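Local coordinates for PDZ domain protein (Parabacteroides distasonis, PDB 4L8N), which is of unknown function but binds magnesium and combines PDZ domains with a DUF4136 domain, which is consistent with a role in recognising peptides or proteins, at residues A[306-311]-A[444-449]; A[348-353]-A[408-413]; A[131-136]-A[260-265]; A[244-249]-A[283-288]. All blocks are in the same frame, centred on the assembly; numbering follows the deposited sequence. Where two conformers were deposited one is given.

Overall arrangement
All four contacts reach one long mixed sheet, but they fall into two pairs on opposite sides of the chain's centre. Contacts 1 and 2 have centres about 17 Å apart and meet where Asn308 ND2 lies 2.8 Å from Tyr413 O, a probable hydrogen bond; along the chain, contact 2 is nested inside the loop that contact 1 closes. Contacts 3 and 4, centres about 7 Å apart, share the DUF4136 region and are joined by the salt bridge of Glu261 OE1 with Arg247 NE, 2.6 Å long. Centres of contacts 1 and 3 are about 42 Å apart. None of the four lies at the magnesium-binding residues Glu239 and Asp270.

Contact 1. Residues A[306-311]-A[444-449]; sequences TYNYTG and IRPTIR
Tyr307 and Tyr309 pair with Arg449 and Thr447 as antiparallel hydrogen-bonded pairs, the two strand axes coming within 4.7 Å at 147°. Four backbone bonds hold them, the shortest and straightest running from Tyr309 N to Thr447 O at 2.8 Å. Asn308 and Ile448 form the non-hydrogen-bonded pair between. Arg449 does most of the work on the face it shares with the two tyrosines. With its chain extended from CG to NE, its guanidinium lies flat over one face of the Tyr309 ring, the planes only 14° apart and Arg449 CZ 3.7 Å from the Tyr309 centroid, a cation-pi stack. The backbone N of Gly311 sits over the other face, and Thr447 OG1 meets the edge in plane, 3.4 Å from Tyr309 CD2. The Tyr309 ring is thus held on both faces and on one edge, while its hydroxyl bonds to Asp326. The Tyr307 ring takes Arg449 CB over one face instead, and its OH comes 3.3 Å from Arg449 CD, so the arginine's aliphatic part runs alongside one tyrosine before its charged end covers the other. On the reverse face Asn308 rests its CB on Pro446 CB at 3.7 Å, its amide being engaged by Tyr413 and Asn427; Thr306 CG2 touches Ile448 CG2 nearby. The pairing joins strands 298-309 and 438-456, neighbours in the long mixed sheet. Helix 107-113 packs against both tyrosines, Pro330 of helix 330-333 touches Tyr309 and Thr447, strand 429-435 backs Pro446 through Cys429, and Tyr37 adds a further cation-pi partner for Arg449.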
# COMPACT_ATOMS: atom_id res chain seq x y z
N THR A 306 -32.41 15.08 -5.48
CA THR A 306 -33.85 14.91 -5.35
C THR A 306 -34.47 16.26 -5.60
O THR A 306 -34.09 17.22 -4.96
CB THR A 306 -34.25 14.31 -4.00
OG1 THR A 306 -33.58 13.06 -3.82
CG2 THR A 306 -35.77 14.09 -3.89
N TYR A 307 -35.44 16.33 -6.51
CA TYR A 307 -36.14 17.56 -6.79
C TYR A 307 -37.58 17.29 -7.18
O TYR A 307 -37.91 16.17 -7.57
CB TYR A 307 -35.42 18.40 -7.87
CG TYR A 307 -35.36 17.77 -9.26
CD1 TYR A 307 -34.33 16.90 -9.60
CD2 TYR A 307 -36.24 18.16 -10.26
CE1 TYR A 307 -34.25 16.34 -10.87
CE2 TYR A 307 -36.14 17.64 -11.55
CZ TYR A 307 -35.15 16.72 -11.85
OH TYR A 307 -35.03 16.19 -13.11
N ASN A 308 -38.45 18.31 -7.05
CA ASN A 308 -39.85 18.26 -7.52
C ASN A 308 -39.82 18.48 -9.02
O ASN A 308 -39.32 19.53 -9.49
CB ASN A 308 -40.74 19.32 -6.84
CG ASN A 308 -41.39 18.93 -5.53
OD1 ASN A 308 -41.56 17.76 -5.17
ND2 ASN A 308 -41.83 19.94 -4.82
N TYR A 309 -40.29 17.48 -9.77
CA TYR A 309 -40.34 17.48 -11.22
C TYR A 309 -41.75 17.76 -11.75
O TYR A 309 -42.70 17.07 -11.37
CB TYR A 309 -39.84 16.13 -11.73
CG TYR A 309 -40.01 15.93 -13.23
CD1 TYR A 309 -39.15 16.54 -14.13
CD2 TYR A 309 -41.01 15.11 -13.73
CE1 TYR A 309 -39.30 16.36 -15.51
CE2 TYR A 309 -41.16 14.90 -15.09
CZ TYR A 309 -40.30 15.53 -15.98
OH TYR A 309 -40.42 15.33 -17.33
N THR A 310 -41.86 18.75 -12.66
CA THR A 310 -43.10 19.12 -13.35
C THR A 310 -42.94 18.87 -14.87
O THR A 310 -43.91 18.54 -15.55
CB THR A 310 -43.51 20.57 -13.08
OG1 THR A 310 -42.63 21.44 -13.80
CG2 THR A 310 -43.55 20.93 -11.59
N GLY A 311 -41.73 19.02 -15.39
CA GLY A 311 -41.44 18.81 -16.80
C GLY A 311 -41.24 20.08 -17.59
O GLY A 311 -41.04 20.01 -18.80
N ILE A 444 -50.14 21.87 -9.87
CA ILE A 444 -49.32 20.78 -10.35
C ILE A 444 -48.79 20.02 -9.17
O ILE A 444 -48.03 20.58 -8.38
CB ILE A 444 -48.19 21.28 -11.30
CG1 ILE A 444 -48.77 22.03 -12.52
CG2 ILE A 444 -47.32 20.10 -11.74
CD1 ILE A 444 -47.74 22.60 -13.54
N ARG A 445 -49.19 18.75 -9.02
CA ARG A 445 -48.57 17.94 -8.00
C ARG A 445 -47.35 17.31 -8.65
O ARG A 445 -47.50 16.55 -9.62
CB ARG A 445 -49.48 16.89 -7.36
CG ARG A 445 -48.75 16.27 -6.17
CD ARG A 445 -49.56 15.25 -5.42
NE ARG A 445 -50.44 15.86 -4.43
CZ ARG A 445 -50.12 16.07 -3.17
NH1 ARG A 445 -48.93 15.73 -2.70
NH2 ARG A 445 -51.01 16.61 -2.35
N PRO A 446 -46.13 17.69 -8.23
CA PRO A 446 -44.96 17.15 -8.89
C PRO A 446 -44.69 15.72 -8.47
O PRO A 446 -45.23 15.21 -7.48
CB PRO A 446 -43.83 18.08 -8.42
CG PRO A 446 -44.49 19.19 -7.67
CD PRO A 446 -45.74 18.61 -7.14
N THR A 447 -43.82 15.09 -9.25
CA THR A 447 -43.31 13.77 -8.96
C THR A 447 -41.93 14.01 -8.42
O THR A 447 -41.30 15.03 -8.73
CB THR A 447 -43.36 12.85 -10.16
OG1 THR A 447 -42.76 13.49 -11.30
CG2 THR A 447 -44.78 12.39 -10.47
N ILE A 448 -41.47 13.13 -7.57
CA ILE A 448 -40.18 13.33 -6.93
C ILE A 448 -39.15 12.51 -7.69
O ILE A 448 -39.25 11.27 -7.81
CB ILE A 448 -40.28 13.02 -5.40
CG1 ILE A 448 -41.19 14.09 -4.71
CG2 ILE A 448 -38.91 12.96 -4.75
CD1 ILE A 448 -41.44 13.92 -3.21
N ARG A 449 -38.21 13.23 -8.29
CA ARG A 449 -37.14 12.61 -9.03
C ARG A 449 -36.03 12.47 -8.06
O ARG A 449 -35.62 13.47 -7.46
CB ARG A 449 -36.73 13.39 -10.29
CG ARG A 449 -37.65 13.16 -11.43
CD ARG A 449 -37.01 13.54 -12.73
NE ARG A 449 -37.84 13.11 -13.85
CZ ARG A 449 -37.50 13.20 -15.13
NH1 ARG A 449 -36.33 13.73 -15.47
NH2 ARG A 449 -38.32 12.78 -16.08

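Contact 2. Residues A[348-353]-A[408-413]; sequences HKMDHS and LPAFSY
His348 meets Pro409 face on: Pro409 CD sits over one face of the imidazole, 3.8 Å from the His348 centroid, a CH-pi contact, while NE2 of the ring is hydrogen-bonded to Gln403. His348 CB also packs on Ala410 CA at 3.7 Å. Lys349 O accepts a hydrogen bond from a water 2.9 Å away, to which Ala410 N donates weakly. Met350, a selenomethionine, then reaches in. Its chain bends at chi2 (80°), which brings Met350 SE within 3.6 Å of Ala410 CB and above one face of the Phe411 ring, a Met-aromatic contact, with Met350 CE 3.5 Å from Phe411 CE1. After the inverse gamma turn centred on Asp351, His352 approaches Leu408 from the opposite direction and takes Leu408 CD2 over its ring face, 3.7 Å from the centroid. Phe357 of helix 354-367 meets both His352 and Phe411 edge-to-face. The loop after helix 395-402 thus packs against strand 348-349, the outermost of the mixed sheet within this chain, and its following turn. Direct cohesion is apolar, partly CH groups and selenium over rings, partly contacts with Ala410, with one water as polar link; the histidines serve here as flat surfaces for aliphatic groups.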
# COMPACT_ATOMS: atom_id res chain seq x y z
N HIS A 348 -44.90 33.53 -5.41
CA HIS A 348 -43.69 34.21 -5.87
C HIS A 348 -43.69 34.50 -7.35
O HIS A 348 -43.74 33.58 -8.18
CB HIS A 348 -42.44 33.39 -5.51
CG HIS A 348 -42.38 32.98 -4.08
ND1 HIS A 348 -42.26 33.91 -3.07
CD2 HIS A 348 -42.40 31.74 -3.54
CE1 HIS A 348 -42.24 33.22 -1.94
NE2 HIS A 348 -42.30 31.91 -2.18
N LYS A 349 -43.57 35.80 -7.69
CA LYS A 349 -43.50 36.31 -9.06
C LYS A 349 -42.23 35.80 -9.74
O LYS A 349 -41.25 35.48 -9.07
CB LYS A 349 -43.62 37.86 -9.12
CG LYS A 349 -42.73 38.63 -8.14
CD LYS A 349 -42.66 40.10 -8.52
CE LYS A 349 -41.95 40.94 -7.48
NZ LYS A 349 -41.76 42.34 -7.95
N MSE A 350 -42.26 35.73 -11.08
CA MSE A 350 -41.22 35.14 -11.92
C MSE A 350 -40.58 36.13 -12.95
O MSE A 350 -39.55 35.80 -13.55
CB MSE A 350 -41.90 33.98 -12.65
CG MSE A 350 -40.97 32.99 -13.24
SE MSE A 350 -40.29 31.76 -11.97
CE MSE A 350 -39.95 30.46 -13.21
N ASP A 351 -41.17 37.34 -13.14
CA ASP A 351 -40.69 38.35 -14.11
C ASP A 351 -39.37 39.07 -13.65
O ASP A 351 -39.28 40.30 -13.65
CB ASP A 351 -41.81 39.38 -14.42
CG ASP A 351 -42.45 40.10 -13.23
OD1 ASP A 351 -42.27 39.62 -12.07
OD2 ASP A 351 -43.15 41.12 -13.45
N HIS A 352 -38.33 38.27 -13.32
CA HIS A 352 -37.02 38.78 -12.88
C HIS A 352 -35.91 38.30 -13.80
O HIS A 352 -36.06 37.27 -14.46
CB HIS A 352 -36.72 38.33 -11.44
CG HIS A 352 -37.79 38.67 -10.47
ND1 HIS A 352 -37.94 39.96 -9.99
CD2 HIS A 352 -38.75 37.88 -9.93
CE1 HIS A 352 -38.99 39.91 -9.18
NE2 HIS A 352 -39.50 38.68 -9.10
N SER A 353 -34.77 39.02 -13.82
CA SER A 353 -33.60 38.65 -14.61
C SER A 353 -32.84 37.53 -13.91
O SER A 353 -33.08 37.27 -12.73
CB SER A 353 -32.68 39.85 -14.82
OG SER A 353 -31.78 40.05 -13.75
N LEU A 408 -36.26 36.23 -3.74
CA LEU A 408 -36.89 35.74 -4.99
C LEU A 408 -36.92 34.19 -4.98
O LEU A 408 -36.11 33.52 -5.65
CB LEU A 408 -36.19 36.32 -6.25
CG LEU A 408 -36.05 37.86 -6.33
CD1 LEU A 408 -35.31 38.26 -7.57
CD2 LEU A 408 -37.39 38.59 -6.25
N PRO A 409 -37.83 33.61 -4.15
CA PRO A 409 -37.85 32.16 -3.97
C PRO A 409 -38.76 31.39 -4.94
O PRO A 409 -39.22 30.30 -4.59
CB PRO A 409 -38.38 32.02 -2.53
CG PRO A 409 -38.65 33.45 -2.03
CD PRO A 409 -38.80 34.25 -3.25
N ALA A 410 -39.00 31.92 -6.15
CA ALA A 410 -39.86 31.28 -7.14
C ALA A 410 -39.45 29.84 -7.46
O ALA A 410 -40.32 28.96 -7.52
CB ALA A 410 -39.86 32.10 -8.42
N PHE A 411 -38.12 29.58 -7.59
CA PHE A 411 -37.63 28.25 -7.91
C PHE A 411 -37.53 27.34 -6.69
O PHE A 411 -37.28 26.15 -6.86
CB PHE A 411 -36.29 28.34 -8.64
CG PHE A 411 -36.37 28.96 -10.02
CD1 PHE A 411 -36.92 28.25 -11.09
CD2 PHE A 411 -35.85 30.23 -10.27
CE1 PHE A 411 -36.99 28.82 -12.37
CE2 PHE A 411 -35.90 30.78 -11.56
CZ PHE A 411 -36.47 30.07 -12.60
N SER A 412 -37.82 27.84 -5.49
CA SER A 412 -37.78 27.00 -4.27
C SER A 412 -38.81 25.83 -4.31
O SER A 412 -38.71 24.92 -3.50
CB SER A 412 -37.97 27.84 -3.00
OG SER A 412 -39.31 28.31 -2.89
N TYR A 413 -39.76 25.86 -5.26
CA TYR A 413 -40.78 24.83 -5.49
C TYR A 413 -40.10 23.47 -5.79
O TYR A 413 -40.65 22.42 -5.49
CB TYR A 413 -41.74 25.24 -6.64
CG TYR A 413 -41.24 24.97 -8.05
CD1 TYR A 413 -41.47 23.74 -8.67
CD2 TYR A 413 -40.54 25.94 -8.77
CE1 TYR A 413 -40.99 23.47 -9.96
CE2 TYR A 413 -40.06 25.69 -10.05
CZ TYR A 413 -40.29 24.45 -10.65
OH TYR A 413 -39.84 24.21 -11.92
O HOH W 1 -39.84 35.13 -6.60

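Contact 3. Residues A[131-136]-A[260-265]; sequences FKTTVT and WECEAN
Phe131 to Val135 run antiparallel to Trp260 through Ala264, in unbroken register, with axes 4.5 Å apart at closest. Four backbone hydrogen bonds join the strands: Lys132 and Glu263 exchange two, N of Lys132 to O of Glu263 being 2.7 Å and nearly straight at 176°, and Thr134 exchanges two more with Glu261. CA-H...O contacts fill the spaces between, such as Cys262 CA to Lys132 O at 3.2 Å. Apolar packing occupies the face of Phe131, Thr133, Val135, Trp260, Cys262 and Ala264. Trp260 has CG anti to the backbone N (chi1 -176°), which lays its indole along the opposing strand, where Val135 CG1 meets Trp260 CD1 at 3.4 Å and Thr133 CG2 lies 3.4 Å from Trp260 NE1. The Phe131 ring leans on Ala264 CB, 3.6 Å from Phe131 CD1, and Cys262 SG approaches it obliquely. NE1 of Trp260 bonds to Thr292; a leucine here would probably leave that hydroxyl without its indole partner and open a gap beside Val135. Charged and polar ends gather on the reverse face, where Lys132 bends back so that NZ bonds Thr134 OG1 at 3.0 Å and Asn265 ND2 bonds Glu263 OE2 at 2.7 Å. Lys132 NZ forms a long, weak ion pair with Glu263 of the second subunit, and Glu263 one with that subunit's Lys132. Strand 258-268 lies between strands 123-135 and 240-250 in the sheet; helix 274-285 covers the Phe131 end of the apolar face, and the second subunit packs on the opposite face, at Thr134 and Glu261.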
# COMPACT_ATOMS: atom_id res chain seq x y z
N PHE A 131 -7.63 0.17 -2.12
CA PHE A 131 -7.80 -1.12 -2.79
C PHE A 131 -6.64 -1.37 -3.72
O PHE A 131 -6.36 -0.54 -4.58
CB PHE A 131 -9.13 -1.17 -3.59
CG PHE A 131 -10.44 -0.98 -2.85
CD1 PHE A 131 -10.52 -1.23 -1.47
CD2 PHE A 131 -11.59 -0.59 -3.52
CE1 PHE A 131 -11.73 -1.07 -0.79
CE2 PHE A 131 -12.80 -0.44 -2.84
CZ PHE A 131 -12.87 -0.67 -1.48
N LYS A 132 -5.98 -2.52 -3.59
CA LYS A 132 -4.96 -2.93 -4.54
C LYS A 132 -5.67 -3.93 -5.47
O LYS A 132 -6.14 -4.98 -5.00
CB LYS A 132 -3.70 -3.51 -3.84
CG LYS A 132 -2.66 -4.15 -4.78
CD LYS A 132 -1.78 -3.12 -5.51
CE LYS A 132 -1.01 -3.76 -6.66
NZ LYS A 132 -1.81 -3.86 -7.92
N THR A 133 -5.81 -3.57 -6.76
CA THR A 133 -6.49 -4.40 -7.76
C THR A 133 -5.46 -4.81 -8.77
O THR A 133 -4.84 -3.97 -9.42
CB THR A 133 -7.73 -3.68 -8.37
OG1 THR A 133 -8.45 -3.11 -7.29
CG2 THR A 133 -8.67 -4.64 -9.09
N THR A 134 -5.25 -6.14 -8.85
CA THR A 134 -4.25 -6.80 -9.69
C THR A 134 -4.92 -7.82 -10.58
O THR A 134 -5.73 -8.62 -10.11
CB THR A 134 -3.21 -7.49 -8.80
OG1 THR A 134 -2.89 -6.67 -7.68
CG2 THR A 134 -1.96 -7.88 -9.57
N VAL A 135 -4.57 -7.78 -11.85
CA VAL A 135 -5.10 -8.70 -12.84
C VAL A 135 -3.94 -9.46 -13.50
O VAL A 135 -2.79 -9.01 -13.44
CB VAL A 135 -6.03 -8.02 -13.89
CG1 VAL A 135 -7.15 -7.25 -13.20
CG2 VAL A 135 -5.25 -7.11 -14.84
N THR A 136 -4.28 -10.60 -14.16
CA THR A 136 -3.36 -11.44 -14.93
C THR A 136 -2.72 -10.60 -16.05
O THR A 136 -3.32 -9.65 -16.56
CB THR A 136 -4.09 -12.71 -15.46
OG1 THR A 136 -3.17 -13.52 -16.18
CG2 THR A 136 -5.32 -12.38 -16.36
N TRP A 260 -8.16 -11.99 -11.50
CA TRP A 260 -8.40 -10.71 -10.86
C TRP A 260 -8.39 -10.90 -9.35
O TRP A 260 -8.96 -11.89 -8.83
CB TRP A 260 -9.78 -10.20 -11.34
CG TRP A 260 -10.20 -8.83 -10.88
CD1 TRP A 260 -10.10 -7.67 -11.59
CD2 TRP A 260 -10.98 -8.52 -9.72
NE1 TRP A 260 -10.70 -6.64 -10.91
CE2 TRP A 260 -11.24 -7.13 -9.75
CE3 TRP A 260 -11.46 -9.27 -8.63
CZ2 TRP A 260 -11.98 -6.49 -8.76
CZ3 TRP A 260 -12.14 -8.62 -7.62
CH2 TRP A 260 -12.44 -7.26 -7.72
N GLU A 261 -7.74 -9.95 -8.65
CA GLU A 261 -7.60 -9.94 -7.21
C GLU A 261 -7.68 -8.51 -6.73
O GLU A 261 -7.07 -7.63 -7.32
CB GLU A 261 -6.28 -10.62 -6.77
CG GLU A 261 -6.16 -10.91 -5.27
CD GLU A 261 -4.93 -11.67 -4.80
OE1 GLU A 261 -4.72 -12.81 -5.28
OE2 GLU A 261 -4.22 -11.18 -3.90
N CYS A 262 -8.50 -8.28 -5.70
CA CYS A 262 -8.67 -6.99 -5.07
C CYS A 262 -8.48 -7.14 -3.58
O CYS A 262 -9.13 -7.99 -2.95
CB CYS A 262 -10.01 -6.34 -5.40
SG CYS A 262 -10.13 -4.60 -4.92
N GLU A 263 -7.50 -6.39 -3.05
CA GLU A 263 -7.10 -6.42 -1.65
C GLU A 263 -7.22 -5.04 -1.03
O GLU A 263 -6.67 -4.08 -1.54
CB GLU A 263 -5.66 -6.95 -1.52
CG GLU A 263 -5.28 -7.45 -0.14
CD GLU A 263 -3.81 -7.81 0.02
OE1 GLU A 263 -3.36 -8.80 -0.59
OE2 GLU A 263 -3.13 -7.11 0.80
N ALA A 264 -7.98 -4.96 0.04
CA ALA A 264 -8.15 -3.75 0.83
C ALA A 264 -7.30 -3.87 2.09
O ALA A 264 -7.37 -4.89 2.80
CB ALA A 264 -9.62 -3.54 1.18
N ASN A 265 -6.46 -2.85 2.32
CA ASN A 265 -5.61 -2.75 3.50
C ASN A 265 -5.92 -1.44 4.19
O ASN A 265 -5.64 -0.35 3.68
CB ASN A 265 -4.14 -2.91 3.16
CG ASN A 265 -3.81 -4.32 2.74
OD1 ASN A 265 -3.75 -5.24 3.58
ND2 ASN A 265 -3.59 -4.51 1.44

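Contact 4. Residues A[244-249]-A[283-288]; sequences FGIRII and PLMCMQ
Met285, a selenomethionine, points its selenium at the rim of the Phe244 ring, near the ring plane, with Met285 SE 3.6 Å from both CD2 and CE2 of Phe244. SE lies 4.7 Å from the centroid and 73° off the ring normal, so this is a Met-aromatic contact made at the edge and not over a face. With chi1 near 180° (177°) the Phe244 ring swings across from its strand position to the selenium. The Met285 chain bends at its last torsion (chi3 68°), turning the methyl aside from the ring and toward Ile246, with Met285 CE 3.8 Å from Ile246 CD1. The same Ile246 CD1 touches Cys286 SG, also at 3.8 Å; its methyl therefore meets the successive residues Met285 and Cys286. Replacing Phe244 by alanine would probably cost the selenium this edge contact and open a gap between strand and helix. Every residue that touches here is buried, and the interface is wholly apolar. Beside it, Tyr277, Ala278 and Val282 of helix 274-285 also pack on Phe244, and Met285 reaches on to Phe131 and Cys262 of neighbouring strands. Within strand 240-250, Ile246 points at segment 283-288 and Phe244 reaches it with its ring. This is the usual way an alpha helix covers one face of a beta sheet, here in the DUF4136 region.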
# COMPACT_ATOMS: atom_id res chain seq x y z
N PHE A 244 -8.72 -7.32 3.75
CA PHE A 244 -9.87 -7.97 3.14
C PHE A 244 -9.61 -8.06 1.64
O PHE A 244 -9.30 -7.06 0.99
CB PHE A 244 -11.21 -7.26 3.47
CG PHE A 244 -12.40 -7.89 2.79
CD1 PHE A 244 -12.81 -9.17 3.12
CD2 PHE A 244 -13.09 -7.21 1.80
CE1 PHE A 244 -13.88 -9.78 2.44
CE2 PHE A 244 -14.17 -7.81 1.13
CZ PHE A 244 -14.54 -9.10 1.45
N GLY A 245 -9.68 -9.28 1.12
CA GLY A 245 -9.44 -9.53 -0.29
C GLY A 245 -10.40 -10.49 -0.97
O GLY A 245 -10.98 -11.36 -0.32
N ILE A 246 -10.57 -10.29 -2.29
CA ILE A 246 -11.37 -11.14 -3.18
C ILE A 246 -10.39 -11.66 -4.25
O ILE A 246 -9.65 -10.86 -4.85
CB ILE A 246 -12.63 -10.43 -3.78
CG1 ILE A 246 -13.54 -9.82 -2.69
CG2 ILE A 246 -13.43 -11.37 -4.70
CD1 ILE A 246 -14.61 -8.79 -3.21
N ARG A 247 -10.39 -12.99 -4.47
CA ARG A 247 -9.56 -13.66 -5.46
C ARG A 247 -10.47 -14.37 -6.45
O ARG A 247 -11.31 -15.16 -6.03
CB ARG A 247 -8.60 -14.65 -4.77
CG ARG A 247 -7.28 -14.88 -5.51
CD ARG A 247 -6.33 -15.79 -4.73
NE ARG A 247 -5.17 -15.07 -4.19
CZ ARG A 247 -4.92 -14.90 -2.89
NH1 ARG A 247 -5.73 -15.43 -1.98
NH2 ARG A 247 -3.86 -14.21 -2.50
N ILE A 248 -10.34 -14.04 -7.78
CA ILE A 248 -11.17 -14.68 -8.83
C ILE A 248 -10.25 -15.64 -9.63
O ILE A 248 -9.43 -15.18 -10.44
CB ILE A 248 -11.96 -13.68 -9.74
CG1 ILE A 248 -12.95 -12.81 -8.93
CG2 ILE A 248 -12.65 -14.43 -10.92
CD1 ILE A 248 -13.77 -11.76 -9.75
N ILE A 249 -10.36 -16.95 -9.36
CA ILE A 249 -9.48 -17.96 -9.94
C ILE A 249 -10.12 -18.70 -11.12
O ILE A 249 -11.17 -19.33 -10.97
CB ILE A 249 -8.98 -18.98 -8.85
CG1 ILE A 249 -8.35 -18.28 -7.63
CG2 ILE A 249 -8.00 -20.01 -9.43
CD1 ILE A 249 -8.94 -18.74 -6.36
N PRO A 283 -19.25 -4.21 -2.64
CA PRO A 283 -19.82 -3.52 -3.83
C PRO A 283 -18.88 -2.46 -4.44
O PRO A 283 -18.90 -2.27 -5.65
CB PRO A 283 -21.11 -2.87 -3.29
CG PRO A 283 -21.40 -3.55 -2.00
CD PRO A 283 -20.08 -3.96 -1.44
N LEU A 284 -18.07 -1.77 -3.63
CA LEU A 284 -17.12 -0.78 -4.14
C LEU A 284 -15.94 -1.48 -4.86
O LEU A 284 -15.56 -1.08 -5.96
CB LEU A 284 -16.59 0.15 -3.03
CG LEU A 284 -17.60 1.01 -2.28
CD1 LEU A 284 -16.96 1.59 -1.04
CD2 LEU A 284 -18.19 2.12 -3.18
N MSE A 285 -15.38 -2.55 -4.23
CA MSE A 285 -14.30 -3.38 -4.77
C MSE A 285 -14.65 -4.05 -6.09
O MSE A 285 -13.82 -4.09 -7.00
CB MSE A 285 -13.93 -4.47 -3.75
CG MSE A 285 -13.16 -3.93 -2.57
SE MSE A 285 -12.99 -5.20 -1.13
CE MSE A 285 -11.86 -6.40 -2.01
N CYS A 286 -15.88 -4.58 -6.21
CA CYS A 286 -16.32 -5.29 -7.42
C CYS A 286 -16.72 -4.37 -8.57
O CYS A 286 -16.94 -4.87 -9.68
CB CYS A 286 -17.42 -6.28 -7.10
SG CYS A 286 -16.87 -7.65 -6.06
N MSE A 287 -16.75 -3.03 -8.35
CA MSE A 287 -17.05 -2.10 -9.45
C MSE A 287 -15.94 -2.16 -10.50
O MSE A 287 -16.14 -1.75 -11.65
CB MSE A 287 -17.25 -0.67 -8.93
CG MSE A 287 -18.70 -0.39 -8.58
SE MSE A 287 -19.03 1.38 -7.84
CE MSE A 287 -18.75 2.32 -9.37
N GLN A 288 -14.75 -2.70 -10.11
CA GLN A 288 -13.65 -2.85 -11.05
C GLN A 288 -13.61 -4.24 -11.67
O GLN A 288 -12.67 -4.53 -12.39
CB GLN A 288 -12.31 -2.45 -10.44
CG GLN A 288 -12.21 -0.94 -10.31
CD GLN A 288 -10.80 -0.46 -10.36
OE1 GLN A 288 -10.37 0.17 -11.32
NE2 GLN A 288 -10.06 -0.80 -9.32